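Local coordinates for glycoprotein E (Human herpesvirus 1, PDB 2GIY) that forms, with glycoprotein I, the viral receptor for the Fc part of host IgG and is required for spread of the virus between epithelial cells, at residues Y45-V56 with G144-D154. Residues are numbered along the deposited sequence; the frame is centred on the assembly and turned at random.
Sequences YSMDVVWLRFDV and GLYLCVVYVND
Trp51 lays one face of its six-membered ring over Cys148, whose CB stands 3.7 Å from that ring's centroid and only 8° off the normal, a CH-pi contact. Cys148 SG, set anti to the backbone N (chi1 -178°), stays over the same ring in a sulfur-aromatic contact and also meets Val49 CG1 at 3.8 Å. Tyr146 CB comes to the rim of the indole at 4.0 Å from Trp51 CZ3, and the two side chains cross at about a right angle. Tyr146 in turn carries Arg53 on a face of its own ring: both side chains run the same way, with Arg53 CG 4.2 Å from the ring centroid.

The reverse face of the sheet bears Val50, Leu52, Phe54, Leu147, Val149 and Tyr151. Here Phe54 CE2 lies 4.1 Å from Leu147 CD1, while Val50 CG2 touches Tyr151 CE1.

Paired backbone bonds join the strands antiparallel, nearly straight around Val50 and Val149 (Val149 N to Val50 O 2.7 Å). At the far end Asn153 OD1 accepts a hydrogen bond from Ser46 N, 3.2 Å long, with the donor above the amide plane. One water joins Ser46 OG, Asp48 OD2 and Asp154 N, while Asp48 OD1 bonds Ser99 OG.

Trp51 NE1 is held by Val131 O and Tyr146 OH by His142 O. In this Ig V-like C-terminal domain of the gE ectodomain the two strands are central in their sheet, 45-54 flanked by 96-103 and 144-152 by 155-165, while Met15 of strand 11-16 packs on Cys148 and Val150.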
ATOM      1  N   TYR A  45     -20.624   6.197   0.805  1.00 15.12           N
ATOM      2  CA  TYR A  45     -20.048   4.923   1.205  1.00 14.36           C
ATOM      3  C   TYR A  45     -19.943   4.795   2.715  1.00 14.33           C
ATOM      4  O   TYR A  45     -20.062   5.779   3.450  1.00 13.12           O
ATOM      5  CB  TYR A  45     -18.655   4.733   0.581  1.00 11.56           C
ATOM      6  CG  TYR A  45     -17.584   5.701   1.058  1.00 11.55           C
ATOM      7  CD1 TYR A  45     -17.449   6.970   0.486  1.00 10.66           C
ATOM      8  CD2 TYR A  45     -16.688   5.337   2.067  1.00 10.11           C
ATOM      9  CE1 TYR A  45     -16.443   7.851   0.905  1.00 10.48           C
ATOM     10  CE2 TYR A  45     -15.681   6.211   2.495  1.00 11.60           C
ATOM     11  CZ  TYR A  45     -15.567   7.463   1.910  1.00 12.29           C
ATOM     12  OH  TYR A  45     -14.578   8.325   2.337  1.00 13.71           O
ATOM     13  N   SER A  46     -19.737   3.564   3.173  1.00 14.14           N
ATOM     14  CA  SER A  46     -19.560   3.299   4.592  1.00 14.05           C
ATOM     15  C   SER A  46     -18.108   2.864   4.733  1.00 13.46           C
ATOM     16  O   SER A  46     -17.488   2.432   3.761  1.00 14.07           O
ATOM     17  CB  SER A  46     -20.485   2.173   5.058  1.00 16.59           C
ATOM     18  OG  SER A  46     -20.113   0.936   4.473  1.00 17.00           O
ATOM     19  N   MET A  47     -17.551   2.997   5.928  1.00 13.79           N
ATOM     20  CA  MET A  47     -16.169   2.588   6.146  1.00 12.88           C
ATOM     21  C   MET A  47     -16.022   1.996   7.531  1.00 12.38           C
ATOM     22  O   MET A  47     -16.700   2.418   8.469  1.00 10.95           O
ATOM     23  CB  MET A  47     -15.215   3.782   5.988  1.00 11.74           C
ATOM     24  CG  MET A  47     -13.741   3.419   6.131  1.00 14.06           C
ATOM     25  SD  MET A  47     -12.613   4.781   5.753  1.00 15.66           S
ATOM     26  CE  MET A  47     -12.547   5.614   7.343  1.00 16.23           C
ATOM     27  N   ASP A  48     -15.151   0.998   7.649  1.00 12.20           N
ATOM     28  CA  ASP A  48     -14.886   0.364   8.930  1.00 11.47           C
ATOM     29  C   ASP A  48     -13.382   0.159   9.082  1.00 12.32           C
ATOM     30  O   ASP A  48     -12.740  -0.421   8.207  1.00 13.64           O
ATOM     31  CB  ASP A  48     -15.586  -0.996   9.021  1.00 12.48           C
ATOM     32  CG  ASP A  48     -17.089  -0.892   8.894  1.00 15.64           C
ATOM     33  OD1 ASP A  48     -17.731  -0.392   9.840  1.00 17.18           O
ATOM     34  OD2 ASP A  48     -17.625  -1.310   7.846  1.00 16.95           O
ATOM     35  N   VAL A  49     -12.816   0.661  10.174  1.00 10.71           N
ATOM     36  CA  VAL A  49     -11.395   0.469  10.437  1.00 10.56           C
ATOM     37  C   VAL A  49     -11.396  -0.598  11.519  1.00 10.98           C
ATOM     38  O   VAL A  49     -11.829  -0.362  12.647  1.00 10.99           O
ATOM     39  CB  VAL A  49     -10.725   1.759  10.937  1.00 10.61           C
ATOM     40  CG1 VAL A  49      -9.276   1.476  11.331  1.00 11.29           C
ATOM     41  CG2 VAL A  49     -10.774   2.820   9.835  1.00 12.63           C
ATOM     42  N   VAL A  50     -10.916  -1.781  11.163  1.00  9.80           N
ATOM     43  CA  VAL A  50     -10.929  -2.915  12.074  1.00 10.21           C
ATOM     44  C   VAL A  50      -9.564  -3.370  12.543  1.00 11.33           C
ATOM     45  O   VAL A  50      -8.642  -3.514  11.740  1.00 11.76           O
ATOM     46  CB  VAL A  50     -11.621  -4.136  11.404  1.00 10.57           C
ATOM     47  CG1 VAL A  50     -11.594  -5.338  12.334  1.00 12.06           C
ATOM     48  CG2 VAL A  50     -13.052  -3.784  11.021  1.00 12.51           C
ATOM     49  N   TRP A  51      -9.444  -3.597  13.849  1.00 10.54           N
ATOM     50  CA  TRP A  51      -8.205  -4.096  14.427  1.00  9.98           C
ATOM     51  C   TRP A  51      -8.422  -5.556  14.797  1.00 11.49           C
ATOM     52  O   TRP A  51      -9.408  -5.900  15.452  1.00 10.66           O
ATOM     53  CB  TRP A  51      -7.802  -3.321  15.692  1.00 10.78           C
ATOM     54  CG  TRP A  51      -7.084  -2.040  15.411  1.00 12.42           C
ATOM     55  CD1 TRP A  51      -7.618  -0.783  15.406  1.00 13.47           C
ATOM     56  CD2 TRP A  51      -5.700  -1.891  15.067  1.00 12.35           C
ATOM     57  NE1 TRP A  51      -6.652   0.138  15.081  1.00 12.00           N
ATOM     58  CE2 TRP A  51      -5.465  -0.514  14.869  1.00 13.12           C
ATOM     59  CE3 TRP A  51      -4.635  -2.790  14.908  1.00 12.46           C
ATOM     60  CZ2 TRP A  51      -4.206  -0.007  14.514  1.00 12.45           C
ATOM     61  CZ3 TRP A  51      -3.377  -2.286  14.553  1.00 12.51           C
ATOM     62  CH2 TRP A  51      -3.178  -0.906  14.362  1.00 14.70           C
ATOM     63  N   LEU A  52      -7.505  -6.408  14.361  1.00 10.56           N
ATOM     64  CA  LEU A  52      -7.569  -7.833  14.655  1.00 10.92           C
ATOM     65  C   LEU A  52      -6.308  -8.173  15.442  1.00 11.46           C
ATOM     66  O   LEU A  52      -5.242  -7.615  15.179  1.00 12.37           O
ATOM     67  CB  LEU A  52      -7.609  -8.644  13.356  1.00  9.93           C
ATOM     68  CG  LEU A  52      -8.751  -8.306  12.397  1.00 10.82           C
ATOM     69  CD1 LEU A  52      -8.606  -9.138  11.123  1.00 12.12           C
ATOM     70  CD2 LEU A  52     -10.094  -8.573  13.075  1.00 10.05           C
ATOM     71  N   ARG A  53      -6.438  -9.071  16.415  1.00 11.44           N
ATOM     72  CA  ARG A  53      -5.320  -9.484  17.261  1.00 11.82           C
ATOM     73  C   ARG A  53      -5.139 -11.001  17.145  1.00 10.35           C
ATOM     74  O   ARG A  53      -6.104 -11.758  17.246  1.00 11.90           O
ATOM     75  CB  ARG A  53      -5.614  -9.099  18.720  1.00 14.42           C
ATOM     76  CG  ARG A  53      -4.510  -9.416  19.723  1.00 18.01           C
ATOM     77  CD  ARG A  53      -4.957  -9.094  21.153  1.00 18.81           C
ATOM     78  NE  ARG A  53      -6.179  -9.819  21.499  1.00 20.81           N
ATOM     79  CZ  ARG A  53      -6.783  -9.781  22.686  1.00 24.98           C
ATOM     80  NH1 ARG A  53      -6.285  -9.046  23.675  1.00 19.64           N
ATOM     81  NH2 ARG A  53      -7.895 -10.483  22.881  1.00 25.20           N
ATOM     82  N   PHE A  54      -3.905 -11.442  16.938  1.00  9.87           N
ATOM     83  CA  PHE A  54      -3.630 -12.866  16.808  1.00  9.75           C
ATOM     84  C   PHE A  54      -2.613 -13.353  17.825  1.00 10.89           C
ATOM     85  O   PHE A  54      -1.569 -12.726  18.035  1.00  9.57           O
ATOM     86  CB  PHE A  54      -3.120 -13.177  15.397  1.00  9.77           C
ATOM     87  CG  PHE A  54      -4.150 -12.968  14.321  1.00 10.18           C
ATOM     88  CD1 PHE A  54      -5.028 -13.990  13.970  1.00 13.03           C
ATOM     89  CD2 PHE A  54      -4.252 -11.744  13.670  1.00  9.76           C
ATOM     90  CE1 PHE A  54      -5.998 -13.794  12.983  1.00 11.69           C
ATOM     91  CE2 PHE A  54      -5.216 -11.534  12.684  1.00 11.43           C
ATOM     92  CZ  PHE A  54      -6.094 -12.565  12.339  1.00 10.46           C
ATOM     93  N   ASP A  55      -2.936 -14.471  18.460  1.00  8.90           N
ATOM     94  CA  ASP A  55      -2.050 -15.086  19.438  1.00 10.78           C
ATOM     95  C   ASP A  55      -0.795 -15.572  18.712  1.00 10.65           C
ATOM     96  O   ASP A  55      -0.877 -16.104  17.597  1.00 11.67           O
ATOM     97  CB  ASP A  55      -2.756 -16.274  20.099  1.00 10.61           C
ATOM     98  CG  ASP A  55      -1.836 -17.072  21.007  1.00 12.93           C
ATOM     99  OD1 ASP A  55      -1.521 -16.594  22.114  1.00 11.92           O
ATOM    100  OD2 ASP A  55      -1.426 -18.183  20.605  1.00 12.33           O
ATOM    101  N   VAL A  56       0.362 -15.375  19.338  1.00 11.11           N
ATOM    102  CA  VAL A  56       1.634 -15.810  18.770  1.00 10.94           C
ATOM    103  C   VAL A  56       2.269 -16.807  19.740  1.00 10.83           C
ATOM    104  O   VAL A  56       2.924 -16.421  20.707  1.00 10.59           O
ATOM    105  CB  VAL A  56       2.598 -14.613  18.547  1.00 10.94           C
ATOM    106  CG1 VAL A  56       3.931 -15.108  17.966  1.00 10.90           C
ATOM    107  CG2 VAL A  56       1.967 -13.613  17.586  1.00 11.60           C
ATOM    108  N   GLY A 144       1.586  -9.751  20.527  1.00  9.32           N
ATOM    109  CA  GLY A 144       0.902 -10.519  19.507  1.00 10.26           C
ATOM    110  C   GLY A 144       0.999  -9.882  18.140  1.00 10.67           C
ATOM    111  O   GLY A 144       1.704  -8.885  17.953  1.00 11.10           O
ATOM    112  N   LEU A 145       0.296 -10.464  17.177  1.00  9.12           N
ATOM    113  CA  LEU A 145       0.293  -9.937  15.825  1.00  9.80           C
ATOM    114  C   LEU A 145      -1.008  -9.181  15.615  1.00 10.79           C
ATOM    115  O   LEU A 145      -2.096  -9.754  15.724  1.00  9.77           O
ATOM    116  CB  LEU A 145       0.412 -11.071  14.806  1.00 11.22           C
ATOM    117  CG  LEU A 145       0.242 -10.675  13.337  1.00 10.27           C
ATOM    118  CD1 LEU A 145       1.298  -9.646  12.952  1.00 11.30           C
ATOM    119  CD2 LEU A 145       0.353 -11.912  12.457  1.00 10.81           C
ATOM    120  N   TYR A 146      -0.888  -7.890  15.324  1.00 11.11           N
ATOM    121  CA  TYR A 146      -2.052  -7.045  15.099  1.00 10.29           C
ATOM    122  C   TYR A 146      -2.192  -6.670  13.632  1.00 11.16           C
ATOM    123  O   TYR A 146      -1.209  -6.353  12.966  1.00 11.51           O
ATOM    124  CB  TYR A 146      -1.943  -5.757  15.927  1.00  9.45           C
ATOM    125  CG  TYR A 146      -2.009  -5.963  17.423  1.00  8.87           C
ATOM    126  CD1 TYR A 146      -0.964  -6.582  18.112  1.00 10.30           C
ATOM    127  CD2 TYR A 146      -3.130  -5.560  18.149  1.00  9.23           C
ATOM    128  CE1 TYR A 146      -1.034  -6.797  19.489  1.00  9.28           C
ATOM    129  CE2 TYR A 146      -3.208  -5.770  19.529  1.00 11.36           C
ATOM    130  CZ  TYR A 146      -2.157  -6.387  20.188  1.00 10.14           C
ATOM    131  OH  TYR A 146      -2.228  -6.584  21.547  1.00 10.81           O
ATOM    132  N   LEU A 147      -3.422  -6.716  13.135  1.00 11.00           N
ATOM    133  CA  LEU A 147      -3.713  -6.337  11.763  1.00 10.77           C
ATOM    134  C   LEU A 147      -4.752  -5.223  11.788  1.00 11.63           C
ATOM    135  O   LEU A 147      -5.717  -5.272  12.557  1.00 10.90           O
ATOM    136  CB  LEU A 147      -4.273  -7.521  10.960  1.00 10.54           C
ATOM    137  CG  LEU A 147      -3.276  -8.361  10.149  1.00 11.79           C
ATOM    138  CD1 LEU A 147      -2.314  -9.077  11.083  1.00 13.59           C
ATOM    139  CD2 LEU A 147      -4.036  -9.368   9.285  1.00 12.26           C
ATOM    140  N   CYS A 148      -4.536  -4.211  10.964  1.00 10.20           N
ATOM    141  CA  CYS A 148      -5.475  -3.111  10.852  1.00 11.72           C
ATOM    142  C   CYS A 148      -6.036  -3.261   9.446  1.00 11.82           C
ATOM    143  O   CYS A 148      -5.284  -3.236   8.471  1.00 11.46           O
ATOM    144  CB  CYS A 148      -4.767  -1.765  11.008  1.00 11.31           C
ATOM    145  SG  CYS A 148      -5.918  -0.360  10.932  1.00 15.03           S
ATOM    146  N   VAL A 149      -7.350  -3.450   9.347  1.00 11.31           N
ATOM    147  CA  VAL A 149      -7.996  -3.634   8.057  1.00 11.16           C
ATOM    148  C   VAL A 149      -9.047  -2.561   7.801  1.00 11.05           C
ATOM    149  O   VAL A 149      -9.884  -2.282   8.658  1.00 12.50           O
ATOM    150  CB  VAL A 149      -8.689  -5.016   7.979  1.00 11.18           C
ATOM    151  CG1 VAL A 149      -9.243  -5.244   6.582  1.00 13.14           C
ATOM    152  CG2 VAL A 149      -7.699  -6.117   8.361  1.00 13.80           C
ATOM    153  N   VAL A 150      -9.004  -1.963   6.619  1.00 10.52           N
ATOM    154  CA  VAL A 150      -9.977  -0.936   6.293  1.00  9.60           C
ATOM    155  C   VAL A 150     -10.974  -1.400   5.247  1.00 10.99           C
ATOM    156  O   VAL A 150     -10.602  -1.738   4.121  1.00 11.42           O
ATOM    157  CB  VAL A 150      -9.297   0.347   5.783  1.00  9.36           C
ATOM    158  CG1 VAL A 150     -10.349   1.431   5.542  1.00  8.67           C
ATOM    159  CG2 VAL A 150      -8.265   0.827   6.799  1.00 12.60           C
ATOM    160  N   TYR A 151     -12.246  -1.413   5.631  1.00 10.90           N
ATOM    161  CA  TYR A 151     -13.311  -1.796   4.721  1.00 11.56           C
ATOM    162  C   TYR A 151     -14.030  -0.559   4.214  1.00 11.97           C
ATOM    163  O   TYR A 151     -14.148   0.438   4.924  1.00 11.28           O
ATOM    164  CB  TYR A 151     -14.369  -2.666   5.406  1.00 13.21           C
ATOM    165  CG  TYR A 151     -13.908  -4.032   5.844  1.00 13.51           C
ATOM    166  CD1 TYR A 151     -13.164  -4.196   7.010  1.00 14.52           C
ATOM    167  CD2 TYR A 151     -14.227  -5.164   5.096  1.00 14.59           C
ATOM    168  CE1 TYR A 151     -12.747  -5.462   7.426  1.00 15.89           C
ATOM    169  CE2 TYR A 151     -13.816  -6.435   5.501  1.00 17.35           C
ATOM    170  CZ  TYR A 151     -13.078  -6.575   6.666  1.00 16.96           C
ATOM    171  OH  TYR A 151     -12.680  -7.828   7.080  1.00 17.94           O
ATOM    172  N   VAL A 152     -14.491  -0.639   2.973  1.00 11.77           N
ATOM    173  CA  VAL A 152     -15.286   0.415   2.360  1.00 12.09           C
ATOM    174  C   VAL A 152     -16.417  -0.388   1.728  1.00 13.35           C
ATOM    175  O   VAL A 152     -16.171  -1.253   0.887  1.00 13.85           O
ATOM    176  CB  VAL A 152     -14.528   1.180   1.269  1.00 11.97           C
ATOM    177  CG1 VAL A 152     -15.507   2.059   0.490  1.00 14.96           C
ATOM    178  CG2 VAL A 152     -13.433   2.039   1.899  1.00 12.94           C
ATOM    179  N   ASN A 153     -17.646  -0.122   2.154  1.00 14.57           N
ATOM    180  CA  ASN A 153     -18.806  -0.852   1.650  1.00 17.18           C
ATOM    181  C   ASN A 153     -18.612  -2.353   1.834  1.00 17.31           C
ATOM    182  O   ASN A 153     -18.895  -3.148   0.937  1.00 18.71           O
ATOM    183  CB  ASN A 153     -19.059  -0.532   0.176  1.00 18.77           C
ATOM    184  CG  ASN A 153     -19.470   0.909  -0.038  1.00 20.17           C
ATOM    185  OD1 ASN A 153     -20.139   1.507   0.811  1.00 19.65           O
ATOM    186  ND2 ASN A 153     -19.088   1.471  -1.176  1.00 18.75           N
ATOM    187  N   ASP A 154     -18.104  -2.719   3.005  1.00 16.33           N
ATOM    188  CA  ASP A 154     -17.874  -4.114   3.380  1.00 18.11           C
ATOM    189  C   ASP A 154     -16.828  -4.895   2.582  1.00 17.55           C
ATOM    190  O   ASP A 154     -16.830  -6.126   2.597  1.00 17.39           O
ATOM    191  CB  ASP A 154     -19.207  -4.867   3.372  1.00 22.62           C
ATOM    192  CG  ASP A 154     -20.257  -4.196   4.245  1.00 26.76           C
ATOM    193  OD1 ASP A 154     -19.994  -3.995   5.450  1.00 27.67           O
ATOM    194  OD2 ASP A 154     -21.344  -3.866   3.724  1.00 30.38           O
TER
HETATM  195  O   HOH W   1     -17.638  -0.589   5.286  1.00 19.94           O
HETATM  196  O   HOH W   2     -22.448   0.996   1.936  1.00 37.25           O